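Local coordinates for genome packaging NTPase B204 (Sulfolobus turreted icosahedral virus 2, PDB 4KFU), which probably hydrolyses nucleoside triphosphates to power the packaging of viral DNA into the capsid, as a P-loop ATPase of the FtsK-HerA superfamily, at residues A[107-112]-A[117-122]; A[13-18]-A[155-160]; A[28-31]-A[35-38]. All coordinates share one frame; numbering follows the deposited sequence.

Contact 1 (A[107-112]-A[117-122]); sequences YHFKYK and PAIDEA. With ZN (zinc ion), chain L.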
loop_
_atom_site.group_PDB
_atom_site.type_symbol
_atom_site.label_atom_id
_atom_site.label_comp_id
_atom_site.label_asym_id
_atom_site.label_seq_id
_atom_site.Cartn_x
_atom_site.Cartn_y
_atom_site.Cartn_z
ATOM N N TYR A 107 -3.416 -7.580 7.044
ATOM C CA TYR A 107 -4.754 -8.020 7.429
ATOM C C TYR A 107 -5.504 -8.659 6.276
ATOM O O TYR A 107 -6.295 -9.572 6.489
ATOM C CB TYR A 107 -5.568 -6.861 7.992
ATOM C CG TYR A 107 -5.091 -6.457 9.352
ATOM C CD1 TYR A 107 -5.164 -7.345 10.425
ATOM C CD2 TYR A 107 -4.543 -5.207 9.566
ATOM C CE1 TYR A 107 -4.707 -6.980 11.686
ATOM C CE2 TYR A 107 -4.087 -4.833 10.816
ATOM C CZ TYR A 107 -4.169 -5.721 11.874
ATOM O OH TYR A 107 -3.706 -5.340 13.120
ATOM N N HIS A 108 -5.246 -8.186 5.058
ATOM C CA HIS A 108 -6.028 -8.628 3.890
ATOM C C HIS A 108 -5.212 -9.420 2.877
ATOM O O HIS A 108 -5.774 -10.108 2.018
ATOM C CB HIS A 108 -6.645 -7.408 3.200
ATOM C CG HIS A 108 -7.517 -6.588 4.101
ATOM N ND1 HIS A 108 -8.478 -7.159 4.908
ATOM C CD2 HIS A 108 -7.585 -5.257 4.307
ATOM C CE1 HIS A 108 -9.090 -6.205 5.593
ATOM N NE2 HIS A 108 -8.573 -5.046 5.242
ATOM N N PHE A 109 -3.891 -9.297 2.961
ATOM C CA PHE A 109 -2.999 -9.928 1.981
ATOM C C PHE A 109 -1.952 -10.815 2.663
ATOM O O PHE A 109 -0.810 -10.932 2.201
ATOM C CB PHE A 109 -2.286 -8.854 1.161
ATOM C CG PHE A 109 -3.199 -8.027 0.287
ATOM C CD1 PHE A 109 -3.917 -6.958 0.816
ATOM C CD2 PHE A 109 -3.291 -8.280 -1.078
ATOM C CE1 PHE A 109 -4.727 -6.179 0.013
ATOM C CE2 PHE A 109 -4.107 -7.505 -1.890
ATOM C CZ PHE A 109 -4.828 -6.454 -1.345
ATOM N N LYS A 110 -2.342 -11.437 3.769
ATOM C CA LYS A 110 -1.398 -12.172 4.599
ATOM C C LYS A 110 -0.785 -13.372 3.868
ATOM O O LYS A 110 -1.456 -14.046 3.094
ATOM C CB LYS A 110 -2.102 -12.640 5.883
ATOM C CG LYS A 110 -1.160 -12.833 7.046
ATOM C CD LYS A 110 -1.785 -13.659 8.165
ATOM C CE LYS A 110 -0.711 -14.047 9.190
ATOM N NZ LYS A 110 -1.239 -14.850 10.336
ATOM N N TYR A 111 0.499 -13.622 4.094
ATOM C CA TYR A 111 1.126 -14.862 3.633
ATOM C C TYR A 111 0.266 -16.069 4.041
ATOM O O TYR A 111 -0.161 -16.179 5.201
ATOM C CB TYR A 111 2.525 -14.993 4.236
ATOM C CG TYR A 111 3.314 -16.215 3.788
ATOM C CD1 TYR A 111 3.262 -16.662 2.470
ATOM C CD2 TYR A 111 4.126 -16.906 4.684
ATOM C CE1 TYR A 111 3.981 -17.768 2.064
ATOM C CE2 TYR A 111 4.863 -18.018 4.283
ATOM C CZ TYR A 111 4.784 -18.444 2.971
ATOM O OH TYR A 111 5.506 -19.545 2.561
ATOM N N LYS A 112 -0.021 -16.932 3.068
ATOM C CA LYS A 112 -0.744 -18.186 3.295
ATOM C C LYS A 112 -2.237 -18.014 3.584
ATOM O O LYS A 112 -2.913 -18.970 3.975
ATOM C CB LYS A 112 -0.063 -19.036 4.386
ATOM C CG LYS A 112 1.374 -19.423 4.052
ATOM C CD LYS A 112 2.040 -20.185 5.190
ATOM C CE LYS A 112 2.027 -19.364 6.479
ATOM N NZ LYS A 112 3.146 -19.730 7.400
ATOM N N PRO A 117 -12.065 -13.438 -4.365
ATOM C CA PRO A 117 -12.206 -12.777 -5.668
ATOM C C PRO A 117 -11.682 -11.342 -5.670
ATOM O O PRO A 117 -11.046 -10.923 -6.653
ATOM C CB PRO A 117 -13.722 -12.791 -5.895
ATOM C CG PRO A 117 -14.176 -14.023 -5.204
ATOM C CD PRO A 117 -13.292 -14.179 -3.993
ATOM N N ALA A 118 -11.934 -10.608 -4.584
ATOM C CA ALA A 118 -11.472 -9.221 -4.466
ATOM C C ALA A 118 -9.944 -9.108 -4.512
ATOM O O ALA A 118 -9.399 -8.232 -5.193
ATOM C CB ALA A 118 -12.008 -8.583 -3.193
ATOM N N ILE A 119 -9.263 -9.976 -3.769
ATOM C CA ILE A 119 -7.800 -9.973 -3.753
ATOM C C ILE A 119 -7.253 -10.292 -5.140
ATOM O O ILE A 119 -6.356 -9.611 -5.633
ATOM C CB ILE A 119 -7.225 -10.995 -2.742
ATOM C CG1 ILE A 119 -7.700 -10.675 -1.319
ATOM C CG2 ILE A 119 -5.698 -11.020 -2.801
ATOM C CD1 ILE A 119 -7.299 -9.306 -0.836
ATOM N N ASP A 120 -7.798 -11.326 -5.771
ATOM C CA ASP A 120 -7.349 -11.680 -7.106
ATOM C C ASP A 120 -7.550 -10.532 -8.082
ATOM O O ASP A 120 -6.664 -10.216 -8.887
ATOM C CB ASP A 120 -8.057 -12.927 -7.621
ATOM C CG ASP A 120 -7.407 -13.465 -8.875
ATOM O OD1 ASP A 120 -6.314 -14.058 -8.748
ATOM O OD2 ASP A 120 -7.956 -13.266 -9.979
ATOM N N GLU A 121 -8.712 -9.893 -8.014
ATOM C CA GLU A 121 -8.962 -8.754 -8.889
ATOM C C GLU A 121 -8.015 -7.586 -8.610
ATOM O O GLU A 121 -7.528 -6.928 -9.536
ATOM C CB GLU A 121 -10.420 -8.287 -8.742
ATOM C CG GLU A 121 -10.957 -7.631 -9.993
ATOM C CD GLU A 121 -12.301 -6.946 -9.787
ATOM O OE1 GLU A 121 -13.088 -7.400 -8.930
ATOM O OE2 GLU A 121 -12.562 -5.948 -10.493
ATOM N N ALA A 122 -7.771 -7.323 -7.326
ATOM C CA ALA A 122 -6.926 -6.214 -6.926
ATOM C C ALA A 122 -5.526 -6.372 -7.518
ATOM O O ALA A 122 -4.905 -5.394 -7.946
ATOM C CB ALA A 122 -6.852 -6.145 -5.419
HETATM ZN ZN ZN L . -8.766 -3.288 6.219
#
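The zinc site of this NTPase shares a residue with a small apolar junction, in which H108 and F109 of loop 107-112 meet I119 of helix segment 117-122. H108 faces two ways. Its imidazole turns from the helix and binds the zinc ion through NE2 at 2.0 Å, with D39, H41 and D73 also among the ligands. Its backbone carbonyl O, by contrast, lies 3.3 Å from I119 CD1, a van der Waals contact between a polar atom and a methyl group.

The next residue supplies the flat surface. The F109 ring receives I119 CD1 over one face, 3.9 Å from the centroid and 16° off the ring normal, a clear CH-pi contact that is shifted from the centre toward the rim. F109 CZ and CE2 are equally near, each 3.8 Å from I119 CD1. I119 also uses its other branch: CG2 comes to 4.0 Å from F109 CE2. With CG1 anti to the carbonyl carbon (chi1 -60°), CG2 stands anti to the backbone N, and this rotation brings both arms of the isoleucine to one ring. Around the pair, F109 packs on V147 of helix 145-150, while I119 also touches M144 in a loop and F81 of helix 78-95, so both members are buried.

The zinc ligands come from the ends of the neighbouring strands 35-40 and 68-72 and from the loop following strand 98-102. Such clustering of site residues at and just after the carboxyl ends of parallel strands is characteristic of the alpha/beta fold of P-loop NTPases.

Contact 2 (A[13-18]-A[155-160]); sequences KKSGKS and IMFYTR. With MG (magnesium ion), chain K; ACP (phosphomethylphosphonic acid adenylate ester), chain E.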
loop_
_atom_site.group_PDB
_atom_site.type_symbol
_atom_site.label_atom_id
_atom_site.label_comp_id
_atom_site.label_asym_id
_atom_site.label_seq_id
_atom_site.Cartn_x
_atom_site.Cartn_y
_atom_site.Cartn_z
ATOM N N LYS A 13 8.706 -1.172 11.971
ATOM C CA LYS A 13 8.018 -0.137 12.738
ATOM C C LYS A 13 8.969 1.035 12.992
ATOM O O LYS A 13 10.119 0.824 13.385
ATOM C CB LYS A 13 7.512 -0.706 14.065
ATOM C CG LYS A 13 6.837 0.321 14.963
ATOM C CD LYS A 13 6.180 -0.324 16.188
ATOM C CE LYS A 13 4.867 -0.990 15.821
ATOM N NZ LYS A 13 4.031 -0.054 15.025
ATOM N N LYS A 14 8.481 2.249 12.739
ATOM C CA LYS A 14 9.258 3.486 12.835
ATOM C C LYS A 14 10.304 3.671 11.720
ATOM O O LYS A 14 11.128 4.583 11.799
ATOM C CB LYS A 14 9.924 3.641 14.215
ATOM C CG LYS A 14 9.006 3.408 15.404
ATOM C CD LYS A 14 7.894 4.451 15.495
ATOM C CE LYS A 14 6.917 4.110 16.627
ATOM N NZ LYS A 14 5.967 5.227 16.905
ATOM N N SER A 15 10.272 2.824 10.692
ATOM C CA SER A 15 11.166 2.987 9.536
ATOM C C SER A 15 10.897 4.254 8.728
ATOM O O SER A 15 11.816 4.806 8.111
ATOM C CB SER A 15 11.088 1.784 8.593
ATOM O OG SER A 15 9.771 1.638 8.074
ATOM N N GLY A 16 9.639 4.695 8.701
ATOM C CA GLY A 16 9.278 5.873 7.938
ATOM C C GLY A 16 8.346 5.589 6.775
ATOM O O GLY A 16 8.102 6.469 5.952
ATOM N N LYS A 17 7.803 4.375 6.699
ATOM C CA LYS A 17 6.928 4.022 5.572
ATOM C C LYS A 17 5.590 4.788 5.557
ATOM O O LYS A 17 5.133 5.213 4.498
ATOM C CB LYS A 17 6.686 2.505 5.500
ATOM C CG LYS A 17 5.853 1.933 6.638
ATOM C CD LYS A 17 5.854 0.413 6.606
ATOM C CE LYS A 17 5.190 -0.184 7.849
ATOM N NZ LYS A 17 6.061 -0.007 9.064
ATOM N N SER A 18 4.964 4.961 6.721
ATOM C CA SER A 18 3.713 5.724 6.786
ATOM C C SER A 18 3.990 7.199 6.557
ATOM O O SER A 18 3.159 7.914 6.001
ATOM C CB SER A 18 3.014 5.531 8.126
ATOM O OG SER A 18 2.378 4.277 8.177
ATOM N N ILE A 155 9.017 -0.560 -2.523
ATOM C CA ILE A 155 9.876 0.328 -1.750
ATOM C C ILE A 155 10.284 -0.370 -0.457
ATOM O O ILE A 155 9.439 -0.938 0.239
ATOM C CB ILE A 155 9.173 1.677 -1.458
ATOM C CG1 ILE A 155 8.970 2.452 -2.768
ATOM C CG2 ILE A 155 9.969 2.495 -0.448
ATOM C CD1 ILE A 155 8.299 3.791 -2.612
ATOM N N MET A 156 11.583 -0.356 -0.149
ATOM C CA MET A 156 12.081 -1.060 1.031
ATOM C C MET A 156 13.003 -0.199 1.884
ATOM O O MET A 156 13.862 0.520 1.351
ATOM C CB MET A 156 12.815 -2.342 0.602
ATOM C CG MET A 156 11.881 -3.410 0.051
ATOM S SD MET A 156 12.740 -4.709 -0.858
ATOM C CE MET A 156 13.118 -3.873 -2.363
ATOM N N PHE A 157 12.817 -0.265 3.203
ATOM C CA PHE A 157 13.738 0.387 4.152
ATOM C C PHE A 157 14.715 -0.660 4.684
ATOM O O PHE A 157 14.623 -1.833 4.332
ATOM C CB PHE A 157 12.971 1.039 5.309
ATOM C CG PHE A 157 12.128 2.221 4.885
ATOM C CD1 PHE A 157 12.559 3.521 5.116
ATOM C CD2 PHE A 157 10.916 2.032 4.230
ATOM C CE1 PHE A 157 11.784 4.629 4.718
ATOM C CE2 PHE A 157 10.126 3.140 3.829
ATOM C CZ PHE A 157 10.574 4.434 4.069
ATOM N N TYR A 158 15.626 -0.237 5.552
ATOM C CA TYR A 158 16.699 -1.092 6.044
ATOM C C TYR A 158 16.244 -2.448 6.584
ATOM O O TYR A 158 15.302 -2.526 7.375
ATOM C CB TYR A 158 17.502 -0.361 7.142
ATOM C CG TYR A 158 18.345 -1.306 7.971
ATOM C CD1 TYR A 158 19.608 -1.710 7.530
ATOM C CD2 TYR A 158 17.883 -1.806 9.187
ATOM C CE1 TYR A 158 20.385 -2.600 8.275
ATOM C CE2 TYR A 158 18.659 -2.697 9.948
ATOM C CZ TYR A 158 19.902 -3.084 9.486
ATOM O OH TYR A 158 20.663 -3.971 10.230
ATOM N N THR A 159 16.928 -3.510 6.169
ATOM C CA THR A 159 16.876 -4.767 6.904
ATOM C C THR A 159 18.098 -5.640 6.650
ATOM O O THR A 159 18.687 -5.593 5.570
ATOM C CB THR A 159 15.593 -5.578 6.590
ATOM O OG1 THR A 159 15.553 -6.721 7.452
ATOM C CG2 THR A 159 15.580 -6.035 5.133
ATOM N N ARG A 160 18.488 -6.417 7.656
ATOM C CA ARG A 160 19.482 -7.481 7.471
ATOM C C ARG A 160 18.971 -8.798 8.023
ATOM O O ARG A 160 19.743 -9.729 8.227
ATOM C CB ARG A 160 20.821 -7.116 8.123
ATOM C CG ARG A 160 21.529 -5.987 7.418
ATOM C CD ARG A 160 22.892 -5.720 8.003
ATOM N NE ARG A 160 23.505 -4.587 7.323
ATOM C CZ ARG A 160 24.803 -4.312 7.344
ATOM N NH1 ARG A 160 25.638 -5.098 8.011
ATOM N NH2 ARG A 160 25.260 -3.247 6.700
HETATM MG MG MG K . 2.815 3.202 10.000
HETATM P PG ACP E . 4.012 2.314 12.740
HETATM O O1G ACP E . 4.463 0.778 12.844
HETATM O O2G ACP E . 2.951 2.437 11.544
HETATM O O3G ACP E . 3.411 2.751 14.026
HETATM P PB ACP E . 5.910 3.404 10.657
HETATM O O1B ACP E . 4.640 3.635 9.700
HETATM O O2B ACP E . 6.653 2.182 10.300
HETATM C C3B ACP E . 5.463 3.350 12.414
HETATM P PA ACP E . 6.358 6.191 10.387
HETATM O O1A ACP E . 5.105 6.309 11.223
HETATM O O2A ACP E . 6.346 6.547 8.916
HETATM O O3A ACP E . 6.905 4.671 10.473
HETATM O "O5'" ACP E . 7.510 7.104 11.042
HETATM C "C5'" ACP E . 7.903 7.037 12.411
HETATM C "C4'" ACP E . 8.608 8.352 12.766
HETATM O "O4'" ACP E . 9.841 8.550 12.061
HETATM C "C3'" ACP E . 7.734 9.552 12.435
HETATM O "O3'" ACP E . 7.148 10.071 13.636
HETATM C "C2'" ACP E . 8.663 10.595 11.861
HETATM O "O2'" ACP E . 8.772 11.619 12.844
HETATM C "C1'" ACP E . 10.013 9.919 11.670
HETATM N N9 ACP E . 10.340 10.005 10.222
HETATM C C8 ACP E . 9.950 9.128 9.277
HETATM N N7 ACP E . 10.411 9.490 8.049
HETATM C C5 ACP E . 11.102 10.634 8.199
HETATM C C6 ACP E . 11.851 11.553 7.310
HETATM N N6 ACP E . 11.955 11.342 5.979
HETATM N N1 ACP E . 12.426 12.637 7.878
HETATM C C2 ACP E . 12.335 12.877 9.202
HETATM N N3 ACP E . 11.676 12.085 10.066
HETATM C C4 ACP E . 11.049 10.965 9.633
HETATM O O HOH W 1 2.425 1.530 8.812
HETATM O O HOH W 2 0.757 2.916 10.282
HETATM O O HOH W 3 2.643 4.951 11.114
#
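S15 and F157 mark the closest approach of the two backbones, with alpha carbons 6.5 Å apart where the turn leading into helix 17-31 passes F157 of segment 155-160. G16 is the N-cap of that helix, and its phi of 115° gives the turn a shape suited to glycine.

The F157 ring packs along this turn through van der Waals contacts. S15 OG lies over one face, off centre, while that hydroxyl also hydrogen-bonds to R12 O. S15 O approaches F157 CD1 at 3.3 Å; farther round, G16 C near CZ and K17 CA, 3.7 Å from F157 CE2, meet the ring obliquely. The ring thus backs the turn without touching the nucleotide held on its other flank.

There, the amides of G16 and S18 donate to ACP O3A and O1B. K17 NZ reaches ACP O2B at 2.6 Å, turned onto it by a bend at the last torsion (chi4 -72°), and also bonds to G11 O and Q138 OE1, so three partners fix the ammonium group. S18 OG binds magnesium at 2.2 Å; ACP O2G, ACP O1B and three waters complete six ligands. D103 is a second-shell partner, hydrogen-bonded to S18 OG.

Strand 6-10, neighbour of 153-156, the glycine-rich turn, and a helix opening with lysine and serine around a triphosphate analogue and magnesium make up the Walker A motif, or P-loop, of an NTPase.

Contact 3 (A[28-31]-A[35-38]); sequences VLKA and SYII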
loop_
_atom_site.group_PDB
_atom_site.type_symbol
_atom_site.label_atom_id
_atom_site.label_comp_id
_atom_site.label_asym_id
_atom_site.label_seq_id
_atom_site.Cartn_x
_atom_site.Cartn_y
_atom_site.Cartn_z
ATOM N N VAL A 28 1.275 14.212 -3.449
ATOM C CA VAL A 28 1.430 14.135 -4.905
ATOM C C VAL A 28 0.117 13.767 -5.593
ATOM O O VAL A 28 -0.217 14.296 -6.661
ATOM C CB VAL A 28 2.531 13.136 -5.317
ATOM C CG1 VAL A 28 2.512 12.904 -6.818
ATOM C CG2 VAL A 28 3.895 13.654 -4.887
ATOM N N LEU A 29 -0.627 12.859 -4.972
ATOM C CA LEU A 29 -1.931 12.484 -5.492
ATOM C C LEU A 29 -2.831 13.703 -5.514
ATOM O O LEU A 29 -3.355 14.066 -6.567
ATOM C CB LEU A 29 -2.551 11.371 -4.650
ATOM C CG LEU A 29 -1.793 10.056 -4.797
ATOM C CD1 LEU A 29 -2.389 8.971 -3.904
ATOM C CD2 LEU A 29 -1.789 9.638 -6.255
ATOM N N LYS A 30 -2.976 14.341 -4.352
ATOM C CA LYS A 30 -3.826 15.519 -4.208
ATOM C C LYS A 30 -3.416 16.632 -5.161
ATOM O O LYS A 30 -4.268 17.341 -5.699
ATOM C CB LYS A 30 -3.812 16.019 -2.766
ATOM C CG LYS A 30 -4.516 15.087 -1.790
ATOM C CD LYS A 30 -5.758 15.730 -1.193
ATOM C CE LYS A 30 -5.420 16.891 -0.286
ATOM N NZ LYS A 30 -6.642 17.689 0.017
ATOM N N ALA A 31 -2.112 16.769 -5.379
ATOM C CA ALA A 31 -1.593 17.782 -6.291
ATOM C C ALA A 31 -2.032 17.510 -7.732
ATOM O O ALA A 31 -2.316 18.442 -8.490
ATOM C CB ALA A 31 -0.071 17.862 -6.197
ATOM N N SER A 35 -8.022 11.064 -6.546
ATOM C CA SER A 35 -8.737 10.703 -5.329
ATOM C C SER A 35 -8.098 9.503 -4.631
ATOM O O SER A 35 -7.375 8.719 -5.246
ATOM C CB SER A 35 -10.200 10.380 -5.647
ATOM O OG SER A 35 -10.299 9.197 -6.418
ATOM N N TYR A 36 -8.357 9.369 -3.335
ATOM C CA TYR A 36 -7.897 8.188 -2.620
ATOM C C TYR A 36 -8.858 7.720 -1.535
ATOM O O TYR A 36 -9.648 8.504 -0.981
ATOM C CB TYR A 36 -6.474 8.376 -2.065
ATOM C CG TYR A 36 -6.301 9.551 -1.123
ATOM C CD1 TYR A 36 -6.810 9.515 0.173
ATOM C CD2 TYR A 36 -5.597 10.682 -1.516
ATOM C CE1 TYR A 36 -6.645 10.581 1.038
ATOM C CE2 TYR A 36 -5.429 11.751 -0.656
ATOM C CZ TYR A 36 -5.957 11.692 0.618
ATOM O OH TYR A 36 -5.785 12.747 1.487
ATOM N N ILE A 37 -8.781 6.422 -1.260
ATOM C CA ILE A 37 -9.517 5.774 -0.190
ATOM C C ILE A 37 -8.488 5.119 0.726
ATOM O O ILE A 37 -7.653 4.319 0.258
ATOM C CB ILE A 37 -10.447 4.671 -0.749
ATOM C CG1 ILE A 37 -11.368 5.240 -1.833
ATOM C CG2 ILE A 37 -11.249 4.018 0.368
ATOM C CD1 ILE A 37 -12.115 4.178 -2.617
ATOM N N ILE A 38 -8.521 5.448 2.019
ATOM C CA ILE A 38 -7.585 4.824 2.957
ATOM C C ILE A 38 -8.249 3.797 3.874
ATOM O O ILE A 38 -9.151 4.135 4.662
ATOM C CB ILE A 38 -6.877 5.876 3.843
ATOM C CG1 ILE A 38 -6.235 6.968 2.979
ATOM C CG2 ILE A 38 -5.849 5.205 4.738
ATOM C CD1 ILE A 38 -5.619 8.114 3.793
#
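Y36 presents one edge of its ring to the aliphatic stem of K30, and the two side chains cross at a slant. K30 CG lies near the ring plane, 3.6 Å from Y36 CE2. Farther along the stem, a bend at chi2 (-115°, well away from a staggered value) carries K30 CD past the ring edge to within 4.0 Å of Y36 OH.

L29, one residue earlier in the helix, adds a looser apolar contact, its CD1 4.3 Å from Y36 CD2. It meets the ring obliquely and also packs on V99 of strand 98-102. The tyrosine reaches toward the helix with CG between its backbone N and carbonyl carbon (chi1 58°).

These residues join the last turn of helix 17-31 to strand 35-40, the helix-to-strand half of a beta-alpha-beta crossover that began at strand 6-10. Both polar ends find partners elsewhere: Y36 OH hydrogen-bonds to F53 O, and K30 makes a cation-pi contact with Y68, whose ring also meets that of Y36. Across the helix-strand interface itself, therefore, attraction is chiefly dispersive, between methylene or methyl groups and an aromatic ring.

The three contacts spread over a single alpha/beta domain, their centres about 22 Å from one another and their nearest atoms about 9 to 10 Å apart. Helix 17-31 belongs to two of them: contact 2 uses its beginning, at the nucleotide, and contact 3 its end, at strand 35-40. Contacts 2 and 3 also reach the same mixed sheet, through strands 153-156 and 35-40. In sequence, contact 2 spans the other two, with contact 3 closing before contact 1 opens. Strand 35-40 leads on from contact 3 to D39, which shares the zinc ion with H108 of contact 1, so the central sheet relates nucleotide site, crossover and metal site within one ATPase core.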